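Local coordinates for L-threonine dehydrogenase (Flavobacterium frigidimaris, PDB 2YY7), which probably oxidises L-threonine as an NAD-dependent dehydrogenase related to UDP-galactose 4-epimerase in the short-chain dehydrogenase-reductase superfamily, at residues M245-H259 against T297-E309. Sequence-based numbering, arbitrary orientation.
Sequences MSFTPTEIANEIKKH and TFDLESMTKDMIE
Leu300, its CG trans to the backbone N (chi1 179°) and its chain turned at chi2, reaches from the first turn of its helix into the strand-to-helix corner at 245-259, where Phe247 and Ile252 meet its CD1. Here the C-terminal helix of this extended short-chain dehydrogenase, built on a Rossmann fold, packs against helix 249-257 and the strand before it; the two helix axes cross at -56°. CD1 of Leu300 lies over one face of the Phe247 ring, offset toward the rim and 4.1 Å from Phe247 CD2, while Leu300 CD2 rests on the backbone carbonyl of Glu251. CE of Met245 lies in plane at the edge of the same ring and meets SD of Met303 at 3.4 Å. Met213 and Tyr215 of strand 211-215 and Ile174 also touch this apolar cluster.

Each helix is capped: Thr248 and Glu251 form a capping box, and Asp299 OD2 accepts from both N and OG of Ser302. Farther along, Glu255 CG, opposite its own backbone N, comes 3.3 Å from Thr304 OG1; the bend at chi2 (64°) turns the carboxylate toward Glu301. Glu255 OE1 meets Glu301 CA at 3.4 Å, the carboxylate planes steeply inclined. Its like-charge approach to Glu301 OE2 is probably eased by the weak salt bridge from Lys258 NZ to Glu255 OE2. At the far end, Ile308 CD1 presses on His259 CB at 3.3 Å, and His259 ND1 makes a weak hydrogen bond to Glu255 O.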
ATOM      1  N   MET A 245      21.883  14.172   3.498  1.00 14.55           N
ATOM      2  CA  MET A 245      21.711  15.624   3.446  1.00 15.52           C
ATOM      3  C   MET A 245      20.264  16.068   3.308  1.00 14.70           C
ATOM      4  O   MET A 245      19.376  15.279   2.998  1.00 14.74           O
ATOM      5  CB  MET A 245      22.451  16.217   2.244  1.00 14.66           C
ATOM      6  CG  MET A 245      23.820  15.658   1.957  1.00 17.68           C
ATOM      7  SD  MET A 245      24.432  16.392   0.425  1.00 17.47           S
ATOM      8  CE  MET A 245      23.673  15.310  -0.800  1.00 19.83           C
ATOM      9  N   SER A 246      20.062  17.363   3.515  1.00 15.09           N
ATOM     10  CA  SER A 246      18.771  18.022   3.372  1.00 13.92           C
ATOM     11  C   SER A 246      19.138  19.458   3.046  1.00 13.79           C
ATOM     12  O   SER A 246      19.903  20.094   3.780  1.00 12.99           O
ATOM     13  CB  SER A 246      17.945  17.965   4.667  1.00 15.40           C
ATOM     14  OG  SER A 246      17.208  16.753   4.762  1.00 17.19           O
ATOM     15  N   PHE A 247      18.627  19.951   1.924  1.00 12.93           N
ATOM     16  CA  PHE A 247      18.904  21.311   1.493  1.00 11.79           C
ATOM     17  C   PHE A 247      17.841  21.819   0.529  1.00 12.43           C
ATOM     18  O   PHE A 247      17.049  21.047  -0.005  1.00 11.47           O
ATOM     19  CB  PHE A 247      20.304  21.391   0.849  1.00 12.06           C
ATOM     20  CG  PHE A 247      20.488  20.508  -0.376  1.00  9.56           C
ATOM     21  CD1 PHE A 247      19.913  20.848  -1.600  1.00 11.58           C
ATOM     22  CD2 PHE A 247      21.267  19.355  -0.303  1.00 11.21           C
ATOM     23  CE1 PHE A 247      20.114  20.053  -2.741  1.00 10.41           C
ATOM     24  CE2 PHE A 247      21.477  18.548  -1.435  1.00 10.19           C
ATOM     25  CZ  PHE A 247      20.896  18.901  -2.656  1.00 12.53           C
ATOM     26  N   THR A 248      17.820  23.131   0.327  1.00 12.89           N
ATOM     27  CA  THR A 248      16.869  23.771  -0.572  1.00 12.88           C
ATOM     28  C   THR A 248      17.602  24.135  -1.856  1.00 12.71           C
ATOM     29  O   THR A 248      18.832  24.078  -1.915  1.00 13.23           O
ATOM     30  CB  THR A 248      16.340  25.088   0.028  1.00 13.23           C
ATOM     31  OG1 THR A 248      17.449  25.969   0.256  1.00 14.72           O
ATOM     32  CG2 THR A 248      15.615  24.843   1.344  1.00 11.92           C
ATOM     33  N   PRO A 249      16.857  24.498  -2.910  1.00 12.65           N
ATOM     34  CA  PRO A 249      17.518  24.871  -4.161  1.00 12.11           C
ATOM     35  C   PRO A 249      18.422  26.083  -3.919  1.00 12.83           C
ATOM     36  O   PRO A 249      19.525  26.161  -4.461  1.00 12.22           O
ATOM     37  CB  PRO A 249      16.347  25.186  -5.083  1.00 11.79           C
ATOM     38  CG  PRO A 249      15.307  24.203  -4.619  1.00 12.07           C
ATOM     39  CD  PRO A 249      15.409  24.315  -3.114  1.00 11.97           C
ATOM     40  N   THR A 250      17.954  27.019  -3.092  1.00 13.02           N
ATOM     41  CA  THR A 250      18.735  28.215  -2.783  1.00 13.52           C
ATOM     42  C   THR A 250      20.092  27.817  -2.215  1.00 14.22           C
ATOM     43  O   THR A 250      21.126  28.368  -2.607  1.00 13.40           O
ATOM     44  CB  THR A 250      18.022  29.125  -1.748  1.00 13.62           C
ATOM     45  OG1 THR A 250      16.768  29.569  -2.276  1.00 12.62           O
ATOM     46  CG2 THR A 250      18.879  30.346  -1.427  1.00 13.71           C
ATOM     47  N   GLU A 251      20.096  26.848  -1.305  1.00 13.11           N
ATOM     48  CA  GLU A 251      21.347  26.414  -0.694  1.00 14.98           C
ATOM     49  C   GLU A 251      22.298  25.715  -1.667  1.00 14.52           C
ATOM     50  O   GLU A 251      23.494  26.005  -1.663  1.00 15.39           O
ATOM     51  CB  GLU A 251      21.068  25.504   0.511  1.00 13.96           C
ATOM     52  CG  GLU A 251      20.243  26.182   1.604  1.00 16.76           C
ATOM     53  CD  GLU A 251      19.840  25.238   2.729  1.00 18.50           C
ATOM     54  OE1 GLU A 251      19.282  24.158   2.439  1.00 18.29           O
ATOM     55  OE2 GLU A 251      20.069  25.580   3.908  1.00 23.95           O
ATOM     56  N   ILE A 252      21.796  24.801  -2.499  1.00 14.23           N
ATOM     57  CA  ILE A 252      22.697  24.122  -3.426  1.00 14.31           C
ATOM     58  C   ILE A 252      23.194  25.081  -4.505  1.00 14.45           C
ATOM     59  O   ILE A 252      24.327  24.968  -4.968  1.00 14.54           O
ATOM     60  CB  ILE A 252      22.051  22.865  -4.085  1.00 13.66           C
ATOM     61  CG1 ILE A 252      23.060  22.228  -5.047  1.00 13.45           C
ATOM     62  CG2 ILE A 252      20.773  23.235  -4.823  1.00 13.18           C
ATOM     63  CD1 ILE A 252      22.694  20.831  -5.507  1.00 14.21           C
ATOM     64  N   ALA A 253      22.352  26.036  -4.891  1.00 14.84           N
ATOM     65  CA  ALA A 253      22.736  27.022  -5.895  1.00 16.03           C
ATOM     66  C   ALA A 253      23.832  27.916  -5.307  1.00 16.22           C
ATOM     67  O   ALA A 253      24.764  28.307  -6.006  1.00 15.03           O
ATOM     68  CB  ALA A 253      21.522  27.863  -6.307  1.00 15.59           C
ATOM     69  N   ASN A 254      23.716  28.228  -4.017  1.00 17.33           N
ATOM     70  CA  ASN A 254      24.706  29.066  -3.344  1.00 17.92           C
ATOM     71  C   ASN A 254      26.041  28.342  -3.203  1.00 18.13           C
ATOM     72  O   ASN A 254      27.102  28.960  -3.279  1.00 18.57           O
ATOM     73  CB  ASN A 254      24.210  29.495  -1.957  1.00 17.81           C
ATOM     74  CG  ASN A 254      23.171  30.605  -2.021  1.00 20.17           C
ATOM     75  OD1 ASN A 254      23.064  31.314  -3.022  1.00 22.38           O
ATOM     76  ND2 ASN A 254      22.415  30.774  -0.939  1.00 19.07           N
ATOM     77  N   GLU A 255      25.995  27.031  -2.991  1.00 17.96           N
ATOM     78  CA  GLU A 255      27.229  26.269  -2.860  1.00 17.11           C
ATOM     79  C   GLU A 255      27.935  26.250  -4.218  1.00 17.03           C
ATOM     80  O   GLU A 255      29.161  26.355  -4.295  1.00 17.76           O
ATOM     81  CB  GLU A 255      26.935  24.838  -2.403  1.00 17.39           C
ATOM     82  CG  GLU A 255      28.186  24.062  -2.014  1.00 17.26           C
ATOM     83  CD  GLU A 255      28.889  24.657  -0.808  1.00 18.02           C
ATOM     84  OE1 GLU A 255      30.096  24.398  -0.637  1.00 18.81           O
ATOM     85  OE2 GLU A 255      28.234  25.380  -0.028  1.00 19.20           O
ATOM     86  N   ILE A 256      27.154  26.111  -5.286  1.00 16.62           N
ATOM     87  CA  ILE A 256      27.702  26.092  -6.641  1.00 16.41           C
ATOM     88  C   ILE A 256      28.332  27.443  -6.979  1.00 17.09           C
ATOM     89  O   ILE A 256      29.350  27.506  -7.675  1.00 17.13           O
ATOM     90  CB  ILE A 256      26.600  25.761  -7.684  1.00 16.23           C
ATOM     91  CG1 ILE A 256      26.142  24.313  -7.503  1.00 14.36           C
ATOM     92  CG2 ILE A 256      27.119  25.981  -9.105  1.00 14.01           C
ATOM     93  CD1 ILE A 256      24.967  23.925  -8.378  1.00 15.78           C
ATOM     94  N   LYS A 257      27.730  28.519  -6.476  1.00 17.74           N
ATOM     95  CA  LYS A 257      28.238  29.871  -6.730  1.00 18.62           C
ATOM     96  C   LYS A 257      29.652  30.085  -6.201  1.00 18.83           C
ATOM     97  O   LYS A 257      30.357  30.982  -6.660  1.00 18.71           O
ATOM     98  CB  LYS A 257      27.303  30.920  -6.125  1.00 18.33           C
ATOM     99  CG  LYS A 257      26.006  31.089  -6.891  1.00 19.81           C
ATOM    100  CD  LYS A 257      25.111  32.145  -6.264  1.00 20.22           C
ATOM    101  CE  LYS A 257      23.847  32.335  -7.090  1.00 23.59           C
ATOM    102  NZ  LYS A 257      22.860  33.234  -6.431  1.00 24.23           N
ATOM    103  N   LYS A 258      30.060  29.267  -5.235  1.00 20.34           N
ATOM    104  CA  LYS A 258      31.404  29.366  -4.674  1.00 20.81           C
ATOM    105  C   LYS A 258      32.412  28.863  -5.702  1.00 21.03           C
ATOM    106  O   LYS A 258      33.583  29.237  -5.670  1.00 21.35           O
ATOM    107  CB  LYS A 258      31.520  28.536  -3.392  1.00 20.73           C
ATOM    108  CG  LYS A 258      30.639  29.019  -2.253  1.00 20.24           C
ATOM    109  CD  LYS A 258      30.832  28.161  -1.015  1.00 24.00           C
ATOM    110  CE  LYS A 258      29.857  28.559   0.081  1.00 29.31           C
ATOM    111  NZ  LYS A 258      30.042  27.738   1.310  1.00 32.41           N
ATOM    112  N   HIS A 259      31.946  28.013  -6.614  1.00 20.63           N
ATOM    113  CA  HIS A 259      32.795  27.458  -7.664  1.00 20.20           C
ATOM    114  C   HIS A 259      32.585  28.186  -8.994  1.00 20.11           C
ATOM    115  O   HIS A 259      33.503  28.280  -9.810  1.00 20.32           O
ATOM    116  CB  HIS A 259      32.508  25.967  -7.859  1.00 19.66           C
ATOM    117  CG  HIS A 259      32.818  25.126  -6.661  1.00 19.15           C
ATOM    118  ND1 HIS A 259      31.983  25.047  -5.566  1.00 20.65           N
ATOM    119  CD2 HIS A 259      33.877  24.329  -6.383  1.00 17.79           C
ATOM    120  CE1 HIS A 259      32.514  24.237  -4.668  1.00 18.25           C
ATOM    121  NE2 HIS A 259      33.664  23.788  -5.138  1.00 22.07           N
ATOM    122  N   THR A 297      29.058   9.892   4.017  1.00 17.14           N
ATOM    123  CA  THR A 297      30.344  10.577   3.979  1.00 17.34           C
ATOM    124  C   THR A 297      30.295  11.965   3.341  1.00 16.54           C
ATOM    125  O   THR A 297      31.064  12.848   3.722  1.00 15.90           O
ATOM    126  CB  THR A 297      31.390   9.733   3.231  1.00 17.83           C
ATOM    127  OG1 THR A 297      31.004   9.605   1.859  1.00 22.87           O
ATOM    128  CG2 THR A 297      31.487   8.338   3.842  1.00 16.93           C
ATOM    129  N   PHE A 298      29.390  12.170   2.388  1.00 15.48           N
ATOM    130  CA  PHE A 298      29.293  13.465   1.711  1.00 14.13           C
ATOM    131  C   PHE A 298      28.212  14.412   2.225  1.00 14.50           C
ATOM    132  O   PHE A 298      27.088  13.996   2.493  1.00 13.62           O
ATOM    133  CB  PHE A 298      29.053  13.275   0.208  1.00 14.00           C
ATOM    134  CG  PHE A 298      30.203  12.644  -0.525  1.00 14.57           C
ATOM    135  CD1 PHE A 298      30.376  11.264  -0.523  1.00 13.42           C
ATOM    136  CD2 PHE A 298      31.114  13.431  -1.219  1.00 15.91           C
ATOM    137  CE1 PHE A 298      31.446  10.679  -1.205  1.00 13.88           C
ATOM    138  CE2 PHE A 298      32.187  12.854  -1.904  1.00 14.70           C
ATOM    139  CZ  PHE A 298      32.350  11.478  -1.895  1.00 14.63           C
ATOM    140  N   ASP A 299      28.563  15.690   2.361  1.00 13.86           N
ATOM    141  CA  ASP A 299      27.594  16.700   2.759  1.00 14.24           C
ATOM    142  C   ASP A 299      27.480  17.604   1.535  1.00 13.97           C
ATOM    143  O   ASP A 299      28.133  17.345   0.524  1.00 12.41           O
ATOM    144  CB  ASP A 299      28.055  17.483   3.999  1.00 15.10           C
ATOM    145  CG  ASP A 299      29.404  18.163   3.814  1.00 16.57           C
ATOM    146  OD1 ASP A 299      29.885  18.768   4.793  1.00 20.25           O
ATOM    147  OD2 ASP A 299      29.984  18.096   2.714  1.00 18.40           O
ATOM    148  N   LEU A 300      26.663  18.650   1.606  1.00 13.13           N
ATOM    149  CA  LEU A 300      26.485  19.542   0.462  1.00 13.33           C
ATOM    150  C   LEU A 300      27.792  20.072  -0.144  1.00 14.10           C
ATOM    151  O   LEU A 300      27.971  20.041  -1.363  1.00 14.67           O
ATOM    152  CB  LEU A 300      25.583  20.718   0.844  1.00 13.00           C
ATOM    153  CG  LEU A 300      25.332  21.732  -0.276  1.00 13.19           C
ATOM    154  CD1 LEU A 300      24.822  21.008  -1.527  1.00 11.81           C
ATOM    155  CD2 LEU A 300      24.327  22.778   0.195  1.00 13.15           C
ATOM    156  N   GLU A 301      28.696  20.552   0.703  1.00 13.64           N
ATOM    157  CA  GLU A 301      29.976  21.086   0.247  1.00 15.65           C
ATOM    158  C   GLU A 301      30.876  20.070  -0.463  1.00 14.33           C
ATOM    159  O   GLU A 301      31.402  20.353  -1.539  1.00 14.96           O
ATOM    160  CB  GLU A 301      30.742  21.705   1.427  1.00 16.04           C
ATOM    161  CG  GLU A 301      32.201  22.046   1.116  1.00 19.11           C
ATOM    162  CD  GLU A 301      32.909  22.744   2.269  1.00 21.08           C
ATOM    163  OE1 GLU A 301      32.764  22.297   3.427  1.00 27.90           O
ATOM    164  OE2 GLU A 301      33.623  23.736   2.013  1.00 29.83           O
ATOM    165  N   SER A 302      31.068  18.894   0.131  1.00 13.71           N
ATOM    166  CA  SER A 302      31.922  17.884  -0.490  1.00 14.21           C
ATOM    167  C   SER A 302      31.298  17.284  -1.750  1.00 14.31           C
ATOM    168  O   SER A 302      32.010  16.897  -2.679  1.00 14.04           O
ATOM    169  CB  SER A 302      32.275  16.772   0.511  1.00 12.29           C
ATOM    170  OG  SER A 302      31.118  16.205   1.100  1.00 14.60           O
ATOM    171  N   MET A 303      29.974  17.199  -1.791  1.00 14.64           N
ATOM    172  CA  MET A 303      29.322  16.660  -2.976  1.00 15.99           C
ATOM    173  C   MET A 303      29.420  17.648  -4.130  1.00 14.79           C
ATOM    174  O   MET A 303      29.685  17.260  -5.268  1.00 15.87           O
ATOM    175  CB  MET A 303      27.851  16.358  -2.711  1.00 15.70           C
ATOM    176  CG  MET A 303      27.089  16.066  -3.989  1.00 19.15           C
ATOM    177  SD  MET A 303      25.351  15.813  -3.736  1.00 20.76           S
ATOM    178  CE  MET A 303      24.793  17.531  -3.538  1.00 22.30           C
ATOM    179  N   THR A 304      29.191  18.925  -3.839  1.00 13.38           N
ATOM    180  CA  THR A 304      29.257  19.956  -4.867  1.00 13.09           C
ATOM    181  C   THR A 304      30.649  19.980  -5.493  1.00 12.75           C
ATOM    182  O   THR A 304      30.791  20.070  -6.711  1.00 12.45           O
ATOM    183  CB  THR A 304      28.936  21.353  -4.287  1.00 12.70           C
ATOM    184  OG1 THR A 304      27.582  21.373  -3.817  1.00 13.45           O
ATOM    185  CG2 THR A 304      29.106  22.427  -5.357  1.00 13.14           C
ATOM    186  N   LYS A 305      31.674  19.893  -4.654  1.00 12.85           N
ATOM    187  CA  LYS A 305      33.047  19.902  -5.138  1.00 13.64           C
ATOM    188  C   LYS A 305      33.283  18.721  -6.071  1.00 13.25           C
ATOM    189  O   LYS A 305      33.780  18.888  -7.188  1.00 13.11           O
ATOM    190  CB  LYS A 305      34.026  19.826  -3.960  1.00 13.38           C
ATOM    191  CG  LYS A 305      35.488  19.772  -4.371  1.00 16.42           C
ATOM    192  CD  LYS A 305      36.392  19.593  -3.158  1.00 17.06           C
ATOM    193  CE  LYS A 305      37.858  19.587  -3.561  1.00 24.33           C
ATOM    194  NZ  LYS A 305      38.750  19.256  -2.413  1.00 30.09           N
ATOM    195  N   ASP A 306      32.920  17.528  -5.602  1.00 12.40           N
ATOM    196  CA  ASP A 306      33.097  16.297  -6.371  1.00 12.36           C
ATOM    197  C   ASP A 306      32.323  16.300  -7.687  1.00 11.53           C
ATOM    198  O   ASP A 306      32.808  15.788  -8.694  1.00 11.39           O
ATOM    199  CB  ASP A 306      32.692  15.091  -5.515  1.00 12.92           C
ATOM    200  CG  ASP A 306      33.246  13.784  -6.049  1.00 14.01           C
ATOM    201  OD1 ASP A 306      32.574  13.133  -6.871  1.00 12.67           O
ATOM    202  OD2 ASP A 306      34.374  13.419  -5.653  1.00 18.85           O
ATOM    203  N   MET A 307      31.123  16.878  -7.687  1.00 10.66           N
ATOM    204  CA  MET A 307      30.324  16.948  -8.910  1.00 10.85           C
ATOM    205  C   MET A 307      31.012  17.839  -9.937  1.00 11.01           C
ATOM    206  O   MET A 307      31.184  17.456 -11.098  1.00 10.14           O
ATOM    207  CB  MET A 307      28.923  17.506  -8.620  1.00  9.94           C
ATOM    208  CG  MET A 307      27.929  16.487  -8.062  1.00 10.66           C
ATOM    209  SD  MET A 307      27.482  15.189  -9.246  1.00 11.71           S
ATOM    210  CE  MET A 307      26.203  16.022 -10.201  1.00  9.42           C
ATOM    211  N   ILE A 308      31.401  19.033  -9.507  1.00 11.00           N
ATOM    212  CA  ILE A 308      32.056  19.977 -10.403  1.00 12.50           C
ATOM    213  C   ILE A 308      33.376  19.423 -10.946  1.00 12.51           C
ATOM    214  O   ILE A 308      33.728  19.667 -12.097  1.00 13.03           O
ATOM    215  CB  ILE A 308      32.268  21.334  -9.691  1.00 13.38           C
ATOM    216  CG1 ILE A 308      30.896  21.970  -9.424  1.00 13.66           C
ATOM    217  CG2 ILE A 308      33.132  22.267 -10.547  1.00 14.46           C
ATOM    218  CD1 ILE A 308      30.934  23.209  -8.576  1.00 20.96           C
ATOM    219  N   GLU A 309      34.099  18.663 -10.129  1.00 11.86           N
ATOM    220  CA  GLU A 309      35.355  18.082 -10.587  1.00 12.36           C
ATOM    221  C   GLU A 309      35.073  17.069 -11.691  1.00 12.51           C
ATOM    222  O   GLU A 309      35.780  17.015 -12.695  1.00 12.55           O
ATOM    223  CB  GLU A 309      36.090  17.390  -9.439  1.00 12.30           C
ATOM    224  CG  GLU A 309      36.612  18.327  -8.366  1.00 14.73           C
ATOM    225  CD  GLU A 309      37.540  17.625  -7.389  1.00 17.52           C
ATOM    226  OE1 GLU A 309      37.148  16.578  -6.836  1.00 20.60           O
ATOM    227  OE2 GLU A 309      38.662  18.120  -7.172  1.00 22.75           O
TER